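Local coordinates for DUF1881 domain-containing protein (Neurospora crassa, PDB 5Z6D) that is of unknown function but pairs a beta-gamma-crystallin domain with an Ig-like domain, whose interface leaves the calcium site inoperative, at residues A[52-64]-A[119-132]. The protein carries 1 engineered substitution. Numbering follows the deposited sequence.
Engineered in segment 119-132: M121 (natural residue Thr).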
ATOM      1  N   VAL A  52       1.116   1.820  12.255  1.00 17.27           N
ATOM      2  CA  VAL A  52       1.290   0.483  11.694  1.00 16.81           C
ATOM      3  C   VAL A  52       0.757   0.443  10.278  1.00 18.85           C
ATOM      4  O   VAL A  52      -0.365   0.887  10.016  1.00 17.78           O
ATOM      5  CB  VAL A  52       0.562  -0.604  12.496  1.00 15.58           C
ATOM      6  CG1 VAL A  52       0.853  -1.987  11.906  1.00 18.87           C
ATOM      7  CG2 VAL A  52       0.952  -0.566  13.963  1.00 21.36           C
ATOM      8  N   ILE A  53       1.567  -0.080   9.366  1.00 14.09           N
ATOM      9  CA  ILE A  53       1.070  -0.405   8.036  1.00 15.77           C
ATOM     10  C   ILE A  53       0.999  -1.917   7.925  1.00 14.41           C
ATOM     11  O   ILE A  53       2.011  -2.586   8.065  1.00 15.45           O
ATOM     12  CB  ILE A  53       1.964   0.183   6.933  1.00 15.45           C
ATOM     13  CG1 ILE A  53       2.019   1.711   7.051  1.00 15.13           C
ATOM     14  CG2 ILE A  53       1.454  -0.253   5.553  1.00 17.00           C
ATOM     15  CD1 ILE A  53       3.102   2.349   6.183  1.00 20.91           C
ATOM     16  N   ALA A  54      -0.198  -2.455   7.692  1.00 15.32           N
ATOM     17  CA  ALA A  54      -0.409  -3.910   7.628  1.00 14.45           C
ATOM     18  C   ALA A  54      -0.904  -4.315   6.242  1.00 16.62           C
ATOM     19  O   ALA A  54      -1.735  -3.630   5.668  1.00 16.37           O
ATOM     20  CB  ALA A  54      -1.412  -4.356   8.716  1.00 19.20           C
ATOM     21  N   TRP A  55      -0.394  -5.421   5.697  1.00 15.86           N
ATOM     22  CA  TRP A  55      -0.810  -5.821   4.370  1.00 17.11           C
ATOM     23  C   TRP A  55      -0.716  -7.324   4.175  1.00 18.57           C
ATOM     24  O   TRP A  55      -0.463  -8.088   5.118  1.00 20.30           O
ATOM     25  CB  TRP A  55      -0.016  -5.055   3.291  1.00 15.23           C
ATOM     26  CG  TRP A  55       1.473  -5.340   3.097  1.00 13.34           C
ATOM     27  CD1 TRP A  55       2.032  -6.062   2.081  1.00 18.08           C
ATOM     28  CD2 TRP A  55       2.567  -4.834   3.891  1.00 15.78           C
ATOM     29  NE1 TRP A  55       3.412  -6.052   2.201  1.00 19.83           N
ATOM     30  CE2 TRP A  55       3.761  -5.323   3.298  1.00 17.81           C
ATOM     31  CE3 TRP A  55       2.657  -4.035   5.034  1.00 19.47           C
ATOM     32  CZ2 TRP A  55       5.033  -5.029   3.826  1.00 18.54           C
ATOM     33  CZ3 TRP A  55       3.919  -3.746   5.556  1.00 19.92           C
ATOM     34  CH2 TRP A  55       5.089  -4.240   4.947  1.00 20.90           C
ATOM     35  N   GLN A  56      -0.972  -7.735   2.940  1.00 25.59           N
ATOM     36  CA  GLN A  56      -1.105  -9.138   2.601  1.00 23.40           C
ATOM     37  C   GLN A  56       0.121  -9.612   1.823  1.00 24.99           C
ATOM     38  O   GLN A  56       0.326  -9.215   0.686  1.00 31.74           O
ATOM     39  CB  GLN A  56      -2.381  -9.343   1.786  1.00 30.19           C
ATOM     40  CG  GLN A  56      -2.659 -10.779   1.470  1.00 35.99           C
ATOM     41  CD  GLN A  56      -2.612 -11.634   2.704  1.00 36.93           C
ATOM     42  OE1 GLN A  56      -1.678 -12.415   2.897  1.00 34.81           O
ATOM     43  NE2 GLN A  56      -3.613 -11.482   3.564  1.00 34.92           N
ATOM     44  N   HIS A  57       0.942 -10.457   2.430  1.00 30.57           N
ATOM     45  CA  HIS A  57       2.145 -10.869   1.720  1.00 45.53           C
ATOM     46  C   HIS A  57       2.007 -12.262   1.110  1.00 39.95           C
ATOM     47  O   HIS A  57       2.947 -12.768   0.499  1.00 44.27           O
ATOM     48  CB  HIS A  57       3.368 -10.785   2.639  1.00 54.85           C
ATOM     49  CG  HIS A  57       3.587 -11.995   3.484  1.00 64.09           C
ATOM     50  ND1 HIS A  57       2.774 -12.321   4.545  1.00 70.75           N
ATOM     51  CD2 HIS A  57       4.554 -12.945   3.443  1.00 69.17           C
ATOM     52  CE1 HIS A  57       3.220 -13.425   5.117  1.00 73.43           C
ATOM     53  NE2 HIS A  57       4.296 -13.826   4.463  1.00 73.70           N
ATOM     54  N   TYR A  58       0.827 -12.865   1.243  1.00 34.14           N
ATOM     55  CA  TYR A  58       0.573 -14.173   0.625  1.00 40.88           C
ATOM     56  C   TYR A  58      -0.162 -14.066  -0.708  1.00 45.15           C
ATOM     57  O   TYR A  58      -0.525 -15.079  -1.306  1.00 48.88           O
ATOM     58  CB  TYR A  58      -0.220 -15.074   1.571  1.00 43.54           C
ATOM     59  CG  TYR A  58       0.582 -15.508   2.767  1.00 49.51           C
ATOM     60  CD1 TYR A  58       1.867 -16.012   2.611  1.00 53.94           C
ATOM     61  CD2 TYR A  58       0.072 -15.385   4.053  1.00 54.42           C
ATOM     62  CE1 TYR A  58       2.618 -16.399   3.702  1.00 55.96           C
ATOM     63  CE2 TYR A  58       0.817 -15.767   5.154  1.00 57.19           C
ATOM     64  CZ  TYR A  58       2.088 -16.277   4.971  1.00 57.14           C
ATOM     65  OH  TYR A  58       2.843 -16.657   6.055  1.00 55.93           O
ATOM     66  N   ASN A  59      -0.393 -12.845  -1.169  1.00 36.71           N
ATOM     67  CA  ASN A  59      -0.920 -12.658  -2.511  1.00 29.42           C
ATOM     68  C   ASN A  59      -0.501 -11.309  -3.069  1.00 30.64           C
ATOM     69  O   ASN A  59       0.239 -10.559  -2.422  1.00 30.76           O
ATOM     70  CB  ASN A  59      -2.442 -12.808  -2.533  1.00 33.76           C
ATOM     71  CG  ASN A  59      -3.157 -11.764  -1.695  1.00 35.68           C
ATOM     72  OD1 ASN A  59      -2.827 -10.577  -1.724  1.00 30.52           O
ATOM     73  ND2 ASN A  59      -4.164 -12.210  -0.946  1.00 38.51           N
ATOM     74  N   GLU A  60      -0.972 -11.005  -4.268  1.00 25.02           N
ATOM     75  CA  GLU A  60      -0.557  -9.780  -4.932  1.00 19.01           C
ATOM     76  C   GLU A  60      -1.678  -8.740  -5.010  1.00 21.28           C
ATOM     77  O   GLU A  60      -1.663  -7.854  -5.858  1.00 20.63           O
ATOM     78  CB  GLU A  60      -0.028 -10.120  -6.330  1.00 22.03           C
ATOM     79  CG  GLU A  60       1.284 -10.892  -6.278  1.00 24.38           C
ATOM     80  CD  GLU A  60       1.824 -11.260  -7.650  1.00 35.39           C
ATOM     81  OE1 GLU A  60       1.068 -11.169  -8.640  1.00 36.29           O
ATOM     82  OE2 GLU A  60       3.015 -11.635  -7.732  1.00 35.30           O
ATOM     83  N   THR A  61      -2.648  -8.818  -4.102  1.00 19.11           N
ATOM     84  CA  THR A  61      -3.775  -7.895  -4.154  1.00 19.66           C
ATOM     85  C   THR A  61      -3.409  -6.463  -3.767  1.00 23.92           C
ATOM     86  O   THR A  61      -4.060  -5.506  -4.209  1.00 23.60           O
ATOM     87  CB  THR A  61      -4.907  -8.349  -3.216  1.00 17.17           C
ATOM     88  OG1 THR A  61      -4.430  -8.305  -1.859  1.00 25.83           O
ATOM     89  CG2 THR A  61      -5.340  -9.748  -3.561  1.00 22.96           C
ATOM     90  N   GLY A  62      -2.397  -6.326  -2.916  1.00 17.45           N
ATOM     91  CA  GLY A  62      -2.026  -5.029  -2.367  1.00 20.18           C
ATOM     92  C   GLY A  62      -2.928  -4.568  -1.223  1.00 20.37           C
ATOM     93  O   GLY A  62      -2.788  -3.454  -0.731  1.00 18.69           O
ATOM     94  N   HIS A  63      -3.837  -5.424  -0.784  1.00 18.25           N
ATOM     95  CA  HIS A  63      -4.781  -5.017   0.265  1.00 19.02           C
ATOM     96  C   HIS A  63      -4.043  -4.619   1.535  1.00 17.51           C
ATOM     97  O   HIS A  63      -3.119  -5.297   1.970  1.00 18.12           O
ATOM     98  CB  HIS A  63      -5.767  -6.135   0.567  1.00 22.53           C
ATOM     99  CG  HIS A  63      -6.739  -6.387  -0.542  1.00 33.29           C
ATOM    100  ND1 HIS A  63      -7.581  -7.479  -0.561  1.00 41.24           N
ATOM    101  CD2 HIS A  63      -7.000  -5.689  -1.674  1.00 30.60           C
ATOM    102  CE1 HIS A  63      -8.321  -7.441  -1.655  1.00 35.27           C
ATOM    103  NE2 HIS A  63      -7.986  -6.366  -2.348  1.00 33.88           N
ATOM    104  N   TYR A  64      -4.457  -3.519   2.156  1.00 16.28           N
ATOM    105  CA  TYR A  64      -3.745  -3.084   3.342  1.00 15.20           C
ATOM    106  C   TYR A  64      -4.636  -2.272   4.266  1.00 19.40           C
ATOM    107  O   TYR A  64      -5.727  -1.840   3.879  1.00 19.82           O
ATOM    108  CB  TYR A  64      -2.507  -2.250   2.967  1.00 16.61           C
ATOM    109  CG  TYR A  64      -2.821  -0.828   2.532  1.00 17.11           C
ATOM    110  CD1 TYR A  64      -2.601   0.243   3.389  1.00 19.57           C
ATOM    111  CD2 TYR A  64      -3.343  -0.562   1.268  1.00 17.55           C
ATOM    112  CE1 TYR A  64      -2.898   1.544   3.006  1.00 20.38           C
ATOM    113  CE2 TYR A  64      -3.636   0.734   0.874  1.00 19.61           C
ATOM    114  CZ  TYR A  64      -3.405   1.782   1.748  1.00 22.96           C
ATOM    115  OH  TYR A  64      -3.684   3.077   1.370  1.00 27.69           O
ATOM    116  N   THR A 119       5.379  -7.543  -4.936  1.00 21.83           N
ATOM    117  CA  THR A 119       4.642  -7.340  -6.179  1.00 19.00           C
ATOM    118  C   THR A 119       3.140  -7.189  -5.949  1.00 18.27           C
ATOM    119  O   THR A 119       2.530  -7.963  -5.194  1.00 19.30           O
ATOM    120  CB  THR A 119       4.885  -8.514  -7.151  1.00 25.70           C
ATOM    121  OG1 THR A 119       6.287  -8.608  -7.429  1.00 29.42           O
ATOM    122  CG2 THR A 119       4.123  -8.307  -8.460  1.00 27.22           C
ATOM    123  N   VAL A 120       2.550  -6.203  -6.625  1.00 17.80           N
ATOM    124  CA  VAL A 120       1.110  -5.981  -6.568  1.00 15.54           C
ATOM    125  C   VAL A 120       0.535  -6.061  -7.971  1.00 18.04           C
ATOM    126  O   VAL A 120       1.117  -5.531  -8.910  1.00 20.89           O
ATOM    127  CB  VAL A 120       0.789  -4.614  -5.946  1.00 19.68           C
ATOM    128  CG1 VAL A 120      -0.691  -4.318  -5.991  1.00 17.35           C
ATOM    129  CG2 VAL A 120       1.270  -4.583  -4.493  1.00 20.88           C
ATOM    130  N   MET A 121      -0.587  -6.751  -8.108  1.00 15.47           N
ATOM    131  CA  MET A 121      -1.340  -6.818  -9.341  1.00 15.31           C
ATOM    132  C   MET A 121      -2.662  -6.112  -9.144  1.00 18.94           C
ATOM    133  O   MET A 121      -3.519  -6.604  -8.413  1.00 23.51           O
ATOM    134  CB  MET A 121      -1.559  -8.274  -9.742  1.00 23.32           C
ATOM    135  CG  MET A 121      -0.427  -8.853 -10.544  1.00 36.18           C
ATOM    136  SD  MET A 121      -0.567  -8.285 -12.242  1.00 38.68           S
ATOM    137  CE  MET A 121      -1.749  -9.460 -12.889  1.00 34.95           C
ATOM    138  N   LEU A 122      -2.812  -4.939  -9.755  1.00 16.33           N
ATOM    139  CA  LEU A 122      -4.055  -4.181  -9.678  1.00 18.44           C
ATOM    140  C   LEU A 122      -4.880  -4.421 -10.923  1.00 20.11           C
ATOM    141  O   LEU A 122      -4.333  -4.467 -12.013  1.00 20.50           O
ATOM    142  CB  LEU A 122      -3.775  -2.694  -9.533  1.00 21.54           C
ATOM    143  CG  LEU A 122      -2.948  -2.305  -8.311  1.00 25.26           C
ATOM    144  CD1 LEU A 122      -2.737  -0.815  -8.279  1.00 31.04           C
ATOM    145  CD2 LEU A 122      -3.661  -2.777  -7.060  1.00 32.56           C
ATOM    146  N   TYR A 123      -6.186  -4.568 -10.770  1.00 18.49           N
ATOM    147  CA  TYR A 123      -7.060  -4.747 -11.919  1.00 19.56           C
ATOM    148  C   TYR A 123      -7.942  -3.534 -12.123  1.00 22.51           C
ATOM    149  O   TYR A 123      -8.329  -2.853 -11.156  1.00 21.74           O
ATOM    150  CB  TYR A 123      -7.902  -6.020 -11.768  1.00 20.80           C
ATOM    151  CG  TYR A 123      -7.036  -7.246 -11.773  1.00 22.77           C
ATOM    152  CD1 TYR A 123      -6.695  -7.872 -12.968  1.00 23.32           C
ATOM    153  CD2 TYR A 123      -6.506  -7.747 -10.593  1.00 24.69           C
ATOM    154  CE1 TYR A 123      -5.863  -8.988 -12.978  1.00 23.93           C
ATOM    155  CE2 TYR A 123      -5.689  -8.863 -10.590  1.00 26.20           C
ATOM    156  CZ  TYR A 123      -5.370  -9.479 -11.783  1.00 23.41           C
ATOM    157  OH  TYR A 123      -4.550 -10.582 -11.768  1.00 29.60           O
ATOM    158  N   SER A 124      -8.255  -3.254 -13.385  1.00 17.77           N
ATOM    159  CA  SER A 124      -8.951  -2.021 -13.719  1.00 19.10           C
ATOM    160  C   SER A 124     -10.423  -2.068 -13.307  1.00 20.48           C
ATOM    161  O   SER A 124     -11.106  -3.086 -13.483  1.00 21.55           O
ATOM    162  CB  SER A 124      -8.819  -1.724 -15.224  1.00 20.53           C
ATOM    163  OG  SER A 124      -9.250  -2.812 -16.028  1.00 19.31           O
ATOM    164  N   ASN A 125     -10.897  -0.945 -12.778  1.00 20.81           N
ATOM    165  CA  ASN A 125     -12.314  -0.783 -12.461  1.00 23.07           C
ATOM    166  C   ASN A 125     -12.834  -1.958 -11.635  1.00 26.02           C
ATOM    167  O   ASN A 125     -13.896  -2.515 -11.924  1.00 31.28           O
ATOM    168  CB  ASN A 125     -13.124  -0.634 -13.746  1.00 24.47           C
ATOM    169  CG  ASN A 125     -12.694   0.565 -14.579  1.00 20.89           C
ATOM    170  OD1 ASN A 125     -11.985   1.449 -14.101  1.00 23.11           O
ATOM    171  ND2 ASN A 125     -13.129   0.598 -15.840  1.00 25.37           N
ATOM    172  N   ASP A 126     -12.056  -2.334 -10.623  1.00 25.94           N
ATOM    173  CA  ASP A 126     -12.266  -3.568  -9.869  1.00 26.73           C
ATOM    174  C   ASP A 126     -12.756  -3.263  -8.452  1.00 34.19           C
ATOM    175  O   ASP A 126     -12.592  -4.056  -7.525  1.00 44.37           O
ATOM    176  CB  ASP A 126     -10.960  -4.378  -9.843  1.00 30.12           C
ATOM    177  CG  ASP A 126     -11.123  -5.763  -9.232  1.00 45.96           C
ATOM    178  OD1 ASP A 126     -12.254  -6.300  -9.241  1.00 49.28           O
ATOM    179  OD2 ASP A 126     -10.109  -6.309  -8.739  1.00 45.58           O
ATOM    180  N   GLY A 127     -13.370  -2.102  -8.291  1.00 33.08           N
ATOM    181  CA  GLY A 127     -13.875  -1.705  -6.993  1.00 36.82           C
ATOM    182  C   GLY A 127     -13.087  -0.537  -6.449  1.00 39.96           C
ATOM    183  O   GLY A 127     -12.484   0.221  -7.215  1.00 37.82           O
ATOM    184  N   ASP A 128     -13.070  -0.405  -5.126  1.00 33.06           N
ATOM    185  CA  ASP A 128     -12.526   0.790  -4.500  1.00 36.25           C
ATOM    186  C   ASP A 128     -11.321   0.541  -3.605  1.00 27.23           C
ATOM    187  O   ASP A 128     -10.813   1.478  -2.993  1.00 34.83           O
ATOM    188  CB  ASP A 128     -13.620   1.486  -3.685  1.00 48.09           C
ATOM    189  CG  ASP A 128     -14.860   1.780  -4.508  1.00 62.73           C
ATOM    190  OD1 ASP A 128     -14.724   2.112  -5.707  1.00 63.98           O
ATOM    191  OD2 ASP A 128     -15.975   1.674  -3.951  1.00 70.62           O
ATOM    192  N   GLU A 129     -10.863  -0.704  -3.497  1.00 28.76           N
ATOM    193  CA  GLU A 129      -9.745  -0.988  -2.602  1.00 29.10           C
ATOM    194  C   GLU A 129      -8.424  -0.598  -3.245  1.00 28.95           C
ATOM    195  O   GLU A 129      -8.072  -1.106  -4.312  1.00 31.15           O
ATOM    196  CB  GLU A 129      -9.705  -2.460  -2.199  1.00 35.30           C
ATOM    197  CG  GLU A 129     -10.794  -2.854  -1.219  1.00 52.13           C
ATOM    198  CD  GLU A 129     -10.532  -4.197  -0.572  1.00 64.25           C
ATOM    199  OE1 GLU A 129     -10.971  -5.224  -1.135  1.00 69.75           O
ATOM    200  OE2 GLU A 129      -9.887  -4.225   0.499  1.00 68.76           O
ATOM    201  N   TYR A 130      -7.702   0.318  -2.601  1.00 26.73           N
ATOM    202  CA  TYR A 130      -6.369   0.689  -3.058  1.00 20.97           C
ATOM    203  C   TYR A 130      -5.383  -0.435  -2.793  1.00 21.21           C
ATOM    204  O   TYR A 130      -5.589  -1.266  -1.906  1.00 26.54           O
ATOM    205  CB  TYR A 130      -5.889   1.972  -2.370  1.00 18.94           C
ATOM    206  CG  TYR A 130      -6.371   3.256  -3.011  1.00 22.10           C
ATOM    207  CD1 TYR A 130      -5.480   4.100  -3.653  1.00 17.70           C
ATOM    208  CD2 TYR A 130      -7.711   3.636  -2.956  1.00 23.22           C
ATOM    209  CE1 TYR A 130      -5.900   5.274  -4.225  1.00 20.09           C
ATOM    210  CE2 TYR A 130      -8.144   4.814  -3.537  1.00 23.27           C
ATOM    211  CZ  TYR A 130      -7.229   5.628  -4.173  1.00 24.22           C
ATOM    212  OH  TYR A 130      -7.618   6.808  -4.766  1.00 27.77           O
ATOM    213  N   GLY A 131      -4.308  -0.466  -3.572  1.00 18.97           N
ATOM    214  CA  GLY A 131      -3.236  -1.392  -3.313  1.00 18.94           C
ATOM    215  C   GLY A 131      -1.996  -0.683  -2.809  1.00 18.92           C
ATOM    216  O   GLY A 131      -1.601   0.349  -3.344  1.00 17.55           O
ATOM    217  N   LEU A 132      -1.377  -1.263  -1.791  1.00 16.79           N
ATOM    218  CA  LEU A 132      -0.155  -0.738  -1.217  1.00 16.42           C
ATOM    219  C   LEU A 132       1.006  -1.043  -2.158  1.00 18.91           C
ATOM    220  O   LEU A 132       1.295  -2.211  -2.420  1.00 19.72           O
ATOM    221  CB  LEU A 132       0.082  -1.355   0.164  1.00 16.12           C
ATOM    222  CG  LEU A 132       1.376  -0.943   0.861  1.00 16.17           C
ATOM    223  CD1 LEU A 132       1.305   0.508   1.339  1.00 17.29           C
ATOM    224  CD2 LEU A 132       1.712  -1.901   2.002  1.00 18.32           C
TER
HETATM  225  O   HOH W   1       3.538  -9.848  -3.125  1.00 32.77           O
HETATM  226  O   HOH W   2      -5.618  -5.902  -6.671  1.00 36.57           O
HETATM  227  O   HOH W   3      -6.492  -1.976   0.540  1.00 20.15           O
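L132 pushes its CD2 methyl over one face of W55, 3.9 Å from the centroid of the five-membered ring, a CH-pi contact. The same methyl meets I53 CG2, while L132 CB lies against Y64 CD2 at 3.7 Å; a branched leucine thus fills a pocket walled by two aromatic rings. With CG anti to its backbone N (chi1 177°) and chi2 72°, L132 brings CD2 over W55. Two backbone hydrogen bonds tie the loop to the strands: L132 N to G62 O at 2.8 Å, and M121 N, of an engineered methionine, to E60 O at 2.7 Å. G62 suits its place because a CB would clash with G131 CA and V120 CG1, and its phi is positive. Farther out, E129 lays its carboxylate over one face of H63, planes 27° apart, while T61 OG1 lies over the opposite face, toward its rim; an alanine in place of H63 would probably leave the E129 carboxylate without its stacking partner. Behind this, N59 OD1 accepts from T61 N, an Asx turn, and also from T61 OG1, which in turn accepts from H63 N, an ST turn that helps place the histidine beside E129. The loop joining crystallin-domain strands 50-55 and 64-67, with calcium-site residue Q56, is thereby fastened across the domain interface to strands 120-123 and 131-136, edge strands of two different Ig-like-domain sheets.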